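Uncharacterized protein (Leptotrichia buccalis, PDB 3T8K) is of unknown function but folds into an ankyrin-type array of alpha-hairpins, a scaffold that in other proteins commonly mediates protein-protein recognition. Local coordinates at residues A[95-100]-A[136-141]; A[159-162]-A[168-171]. One frame throughout, in Å; residues are numbered along the deposited sequence.

Contact 1: residues A[95-100]-A[136-141]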
loop_
_atom_site.group_PDB
_atom_site.type_symbol
_atom_site.label_atom_id
_atom_site.label_comp_id
_atom_site.label_asym_id
_atom_site.label_seq_id
_atom_site.Cartn_x
_atom_site.Cartn_y
_atom_site.Cartn_z
ATOM N N GLU A 95 -8.246 15.341 8.871
ATOM C CA GLU A 95 -9.693 15.450 9.047
ATOM C C GLU A 95 -10.346 14.092 9.305
ATOM O O GLU A 95 -11.165 13.948 10.218
ATOM C CB GLU A 95 -10.318 16.108 7.816
ATOM C CG GLU A 95 -11.056 17.398 8.113
ATOM C CD GLU A 95 -12.236 17.189 9.038
ATOM O OE1 GLU A 95 -13.197 16.508 8.625
ATOM O OE2 GLU A 95 -12.199 17.699 10.177
ATOM N N LEU A 96 -9.993 13.097 8.493
ATOM C CA LEU A 96 -10.535 11.753 8.661
ATOM C C LEU A 96 -10.098 11.133 9.997
ATOM O O LEU A 96 -10.899 10.477 10.674
ATOM C CB LEU A 96 -10.142 10.845 7.488
ATOM C CG LEU A 96 -10.819 11.147 6.148
ATOM C CD1 LEU A 96 -10.247 10.276 5.025
ATOM C CD2 LEU A 96 -12.312 10.940 6.263
ATOM N N CYS A 97 -8.837 11.326 10.375
ATOM C CA CYS A 97 -8.379 10.861 11.687
ATOM C C CYS A 97 -9.196 11.502 12.811
ATOM O O CYS A 97 -9.647 10.818 13.725
ATOM C CB CYS A 97 -6.881 11.127 11.896
ATOM S SG CYS A 97 -6.221 10.577 13.520
ATOM N N LYS A 98 -9.386 12.819 12.748
ATOM C CA LYS A 98 -10.186 13.506 13.753
ATOM C C LYS A 98 -11.584 12.894 13.878
ATOM O O LYS A 98 -12.091 12.679 14.979
ATOM C CB LYS A 98 -10.309 14.995 13.413
ATOM C CG LYS A 98 -11.199 15.787 14.354
ATOM C CD LYS A 98 -11.000 17.288 14.144
ATOM C CE LYS A 98 -12.135 17.907 13.362
ATOM N NZ LYS A 98 -13.218 18.409 14.263
ATOM N N ILE A 99 -12.213 12.634 12.742
ATOM C CA ILE A 99 -13.575 12.115 12.741
ATOM C C ILE A 99 -13.625 10.688 13.278
ATOM O O ILE A 99 -14.531 10.332 14.034
ATOM C CB ILE A 99 -14.186 12.180 11.333
ATOM C CG1 ILE A 99 -14.399 13.643 10.933
ATOM C CG2 ILE A 99 -15.502 11.421 11.279
ATOM C CD1 ILE A 99 -14.753 13.804 9.478
ATOM N N PHE A 100 -12.653 9.865 12.890
ATOM C CA PHE A 100 -12.603 8.496 13.391
ATOM C C PHE A 100 -12.473 8.487 14.912
ATOM O O PHE A 100 -13.108 7.677 15.589
ATOM C CB PHE A 100 -11.446 7.707 12.779
ATOM C CG PHE A 100 -11.617 7.391 11.324
ATOM C CD1 PHE A 100 -12.823 7.601 10.683
ATOM C CD2 PHE A 100 -10.565 6.863 10.597
ATOM C CE1 PHE A 100 -12.978 7.296 9.334
ATOM C CE2 PHE A 100 -10.715 6.555 9.248
ATOM C CZ PHE A 100 -11.916 6.781 8.618
ATOM N N TYR A 136 -0.415 15.297 14.608
ATOM C CA TYR A 136 0.364 14.901 15.781
ATOM C C TYR A 136 -0.420 15.160 17.075
ATOM O O TYR A 136 -0.432 14.335 17.991
ATOM C CB TYR A 136 1.685 15.679 15.838
ATOM C CG TYR A 136 2.770 15.256 14.866
ATOM C CD1 TYR A 136 2.745 14.020 14.229
ATOM C CD2 TYR A 136 3.846 16.099 14.609
ATOM C CE1 TYR A 136 3.758 13.647 13.352
ATOM C CE2 TYR A 136 4.855 15.735 13.739
ATOM C CZ TYR A 136 4.812 14.514 13.118
ATOM O OH TYR A 136 5.823 14.168 12.254
ATOM N N LYS A 137 -1.072 16.315 17.142
ATOM C CA LYS A 137 -1.861 16.684 18.313
ATOM C C LYS A 137 -3.019 15.724 18.547
ATOM O O LYS A 137 -3.301 15.354 19.688
ATOM C CB LYS A 137 -2.376 18.118 18.188
ATOM C CG LYS A 137 -1.277 19.168 18.337
ATOM C CD LYS A 137 -1.863 20.572 18.299
ATOM C CE LYS A 137 -0.810 21.635 18.527
ATOM N NZ LYS A 137 -1.436 22.985 18.515
ATOM N N LEU A 138 -3.689 15.335 17.464
ATOM C CA LEU A 138 -4.796 14.392 17.551
ATOM C C LEU A 138 -4.301 13.091 18.160
ATOM O O LEU A 138 -4.876 12.571 19.116
ATOM C CB LEU A 138 -5.389 14.119 16.163
ATOM C CG LEU A 138 -6.265 15.206 15.545
ATOM C CD1 LEU A 138 -6.615 14.854 14.100
ATOM C CD2 LEU A 138 -7.530 15.404 16.379
ATOM N N ILE A 139 -3.220 12.565 17.597
ATOM C CA ILE A 139 -2.691 11.287 18.042
ATOM C C ILE A 139 -2.202 11.306 19.492
ATOM O O ILE A 139 -2.586 10.453 20.289
ATOM C CB ILE A 139 -1.584 10.787 17.098
ATOM C CG1 ILE A 139 -2.164 10.563 15.693
ATOM C CG2 ILE A 139 -0.967 9.508 17.634
ATOM C CD1 ILE A 139 -1.124 10.172 14.660
ATOM N N PHE A 140 -1.371 12.284 19.845
ATOM C CA PHE A 140 -0.780 12.304 21.178
ATOM C C PHE A 140 -1.732 12.755 22.286
ATOM O O PHE A 140 -1.373 12.692 23.459
ATOM C CB PHE A 140 0.521 13.119 21.188
ATOM C CG PHE A 140 1.610 12.508 20.346
ATOM C CD1 PHE A 140 2.157 11.279 20.690
ATOM C CD2 PHE A 140 2.060 13.138 19.200
ATOM C CE1 PHE A 140 3.146 10.701 19.917
ATOM C CE2 PHE A 140 3.049 12.565 18.420
ATOM C CZ PHE A 140 3.594 11.346 18.782
ATOM N N SER A 141 -2.942 13.181 21.910
ATOM C CA SER A 141 -3.990 13.515 22.875
ATOM C C SER A 141 -4.740 12.269 23.354
ATOM O O SER A 141 -5.580 12.340 24.254
ATOM C CB SER A 141 -4.997 14.489 22.256
ATOM O OG SER A 141 -4.403 15.752 22.018
#
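Leu138 reaches across from helix 129-140 and lays its two methyl groups against the flank of helix 90-102 at Lys98. The deeper branch, CD1, settles where side chain and main chain meet, 3.7 Å from Lys98 N and 3.8 Å from Lys98 CB. The other branch lies on the same side, Leu138 CD2 4.1 Å from Lys98 CB, so both methyls press on one flank of the lysine's root. Cys97 comes at the fork from one side: its thiol, SG, lies 4.3 Å from Leu138 CD1. The lysine makes room by its own shape. CG stands anti to the backbone N (chi1 176°), and bends at chi3 and chi4 then lead the ammonium group off to a salt bridge with Glu102, so that of the lysine's side chain it is the CB methylene that meets the leucine, beside the backbone N. Ile139 packs on Ile107, Ile122 and Leu145, while Cys97 also packs on Phe79, Leu82 and Phe83 of helix 79-85. An alanine in place of Leu138 would remove both methyl branches, and is likely to leave a gap between the two helices and Cys97 without its apolar neighbour on this side. The contact illustrates how laterally stacked helices of an alpha-hairpin array can cohere through one branched residue: it rests on apolar packing, with no polar bond between the two segments, and the nearby charge is paired within its own helix rather than across the interface.

Contact 2: residues A[159-162]-A[168-171]; sequences EFVK and IALK
Val161 and Leu170 form the middle of this helix-to-helix contact, with their CA atoms 6.1 Å apart, the nearest CA pair of the two segments. Apolar packing comes first. One valine branch does the work: CG1 stands anti to the backbone N (chi1 173°) and is thereby carried against helix 167-180. There Val161 CG1 meets Ala169 CB at 4.1 Å and Leu170 CB at the same distance, wedged between two successive side-chain roots. The second kind of contact is that of side chain against main chain, for the same methyl, Val161 CG1, lies 3.8 Å from Leu170 N. The short side chain of Ala169 probably helps CG1 approach Leu170 N. A third kind pairs leucine with the aliphatic part of a lysine. Leu170, with CG anti to its own N (chi1 177°), extends back over helix 157-162 until its CD1 rests 3.6 Å from Lys162 CG. The two chains cross at a slant, and the lysine, bent at chi3, continues away from the leucine, so that hydrocarbon alone is engaged at this more exposed edge of the contact. On the buried side, Phe123 covers both Val161 and Ala169. Phe160 makes a cation-pi contact with Lys120 and packs on Cys164 of the second subunit, a residue seen to form an interchain disulfide. In the fold, the pair joins two successive helices running in roughly opposite senses, a short helical hairpin near the C-terminal end of the array; helix 129-140 lies next to it, and its Glu129 accepts hydrogen bonds from the backbone N atoms of Ile168 and Ala169.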
loop_
_atom_site.group_PDB
_atom_site.type_symbol
_atom_site.label_atom_id
_atom_site.label_comp_id
_atom_site.label_asym_id
_atom_site.label_seq_id
_atom_site.Cartn_x
_atom_site.Cartn_y
_atom_site.Cartn_z
ATOM N N GLU A 159 12.047 4.134 19.000
ATOM C CA GLU A 159 13.305 3.830 18.328
ATOM C C GLU A 159 13.270 4.168 16.832
ATOM O O GLU A 159 14.253 4.675 16.286
ATOM C CB GLU A 159 13.706 2.372 18.589
ATOM C CG GLU A 159 14.198 2.148 20.025
ATOM C CD GLU A 159 14.106 0.697 20.503
ATOM O OE1 GLU A 159 14.467 0.449 21.677
ATOM O OE2 GLU A 159 13.676 -0.188 19.724
ATOM N N PHE A 160 12.133 3.906 16.185
ATOM C CA PHE A 160 11.942 4.203 14.763
ATOM C C PHE A 160 11.967 5.698 14.479
ATOM O O PHE A 160 12.615 6.158 13.540
ATOM C CB PHE A 160 10.607 3.615 14.266
ATOM C CG PHE A 160 10.292 3.922 12.819
ATOM C CD1 PHE A 160 11.048 3.377 11.790
ATOM C CD2 PHE A 160 9.204 4.726 12.488
ATOM C CE1 PHE A 160 10.745 3.650 10.456
ATOM C CE2 PHE A 160 8.892 5.003 11.167
ATOM C CZ PHE A 160 9.654 4.463 10.139
ATOM N N VAL A 161 11.233 6.457 15.282
ATOM C CA VAL A 161 11.133 7.890 15.069
ATOM C C VAL A 161 12.486 8.562 15.302
ATOM O O VAL A 161 12.847 9.509 14.600
ATOM C CB VAL A 161 10.031 8.509 15.958
ATOM C CG1 VAL A 161 10.043 10.027 15.859
ATOM C CG2 VAL A 161 8.662 7.943 15.555
ATOM N N LYS A 162 13.241 8.053 16.270
ATOM C CA LYS A 162 14.595 8.557 16.527
ATOM C C LYS A 162 15.470 8.558 15.266
ATOM O O LYS A 162 16.349 9.404 15.112
ATOM C CB LYS A 162 15.269 7.744 17.638
ATOM C CG LYS A 162 15.068 8.302 19.038
ATOM C CD LYS A 162 15.596 7.352 20.108
ATOM C CE LYS A 162 14.663 6.162 20.293
ATOM N NZ LYS A 162 15.090 5.251 21.394
ATOM N N ILE A 168 10.193 17.035 15.514
ATOM C CA ILE A 168 8.968 17.444 16.197
ATOM C C ILE A 168 8.221 16.225 16.737
ATOM O O ILE A 168 7.799 16.203 17.892
ATOM C CB ILE A 168 8.040 18.281 15.284
ATOM C CG1 ILE A 168 8.769 19.534 14.793
ATOM C CG2 ILE A 168 6.777 18.678 16.031
ATOM C CD1 ILE A 168 7.902 20.484 13.986
ATOM N N ALA A 169 8.068 15.203 15.903
ATOM C CA ALA A 169 7.434 13.970 16.349
ATOM C C ALA A 169 8.222 13.368 17.516
ATOM O O ALA A 169 7.639 12.825 18.454
ATOM C CB ALA A 169 7.338 12.976 15.201
ATOM N N LEU A 170 9.546 13.467 17.459
ATOM C CA LEU A 170 10.382 12.848 18.484
ATOM C C LEU A 170 10.159 13.538 19.820
ATOM O O LEU A 170 9.996 12.887 20.848
ATOM C CB LEU A 170 11.867 12.914 18.106
ATOM C CG LEU A 170 12.785 12.337 19.184
ATOM C CD1 LEU A 170 12.517 10.846 19.342
ATOM C CD2 LEU A 170 14.252 12.592 18.855
ATOM N N LYS A 171 10.160 14.866 19.787
ATOM C CA LYS A 171 9.933 15.680 20.976
ATOM C C LYS A 171 8.571 15.378 21.585
ATOM O O LYS A 171 8.438 15.214 22.795
ATOM C CB LYS A 171 10.031 17.162 20.619
ATOM C CG LYS A 171 9.752 18.117 21.782
ATOM C CD LYS A 171 10.501 17.701 23.034
ATOM C CE LYS A 171 10.096 18.558 24.228
ATOM N NZ LYS A 171 10.564 17.954 25.501
#

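Both contacts bury 164 Å² and rest on apolar packing, yet they differ in their place in the fold. The centre of contact 1 lies about 10 Å, that of contact 2 about 20 Å, from the centre of the chain; both are only partly buried, but contact 2 includes an exposed lysine. Contact 1 joins helices far apart in sequence; contact 2 closes one local hairpin. Each sets a leucine against the aliphatic part of a lysine, with a cysteine beside it in contact 1 and a valine and an alanine in contact 2. They share no helix, but helices 129-140 and 167-180 also touch: Tyr136 OH, hydrogen-bonded to Glu129, lies 3.5 Å from Ala169 CB.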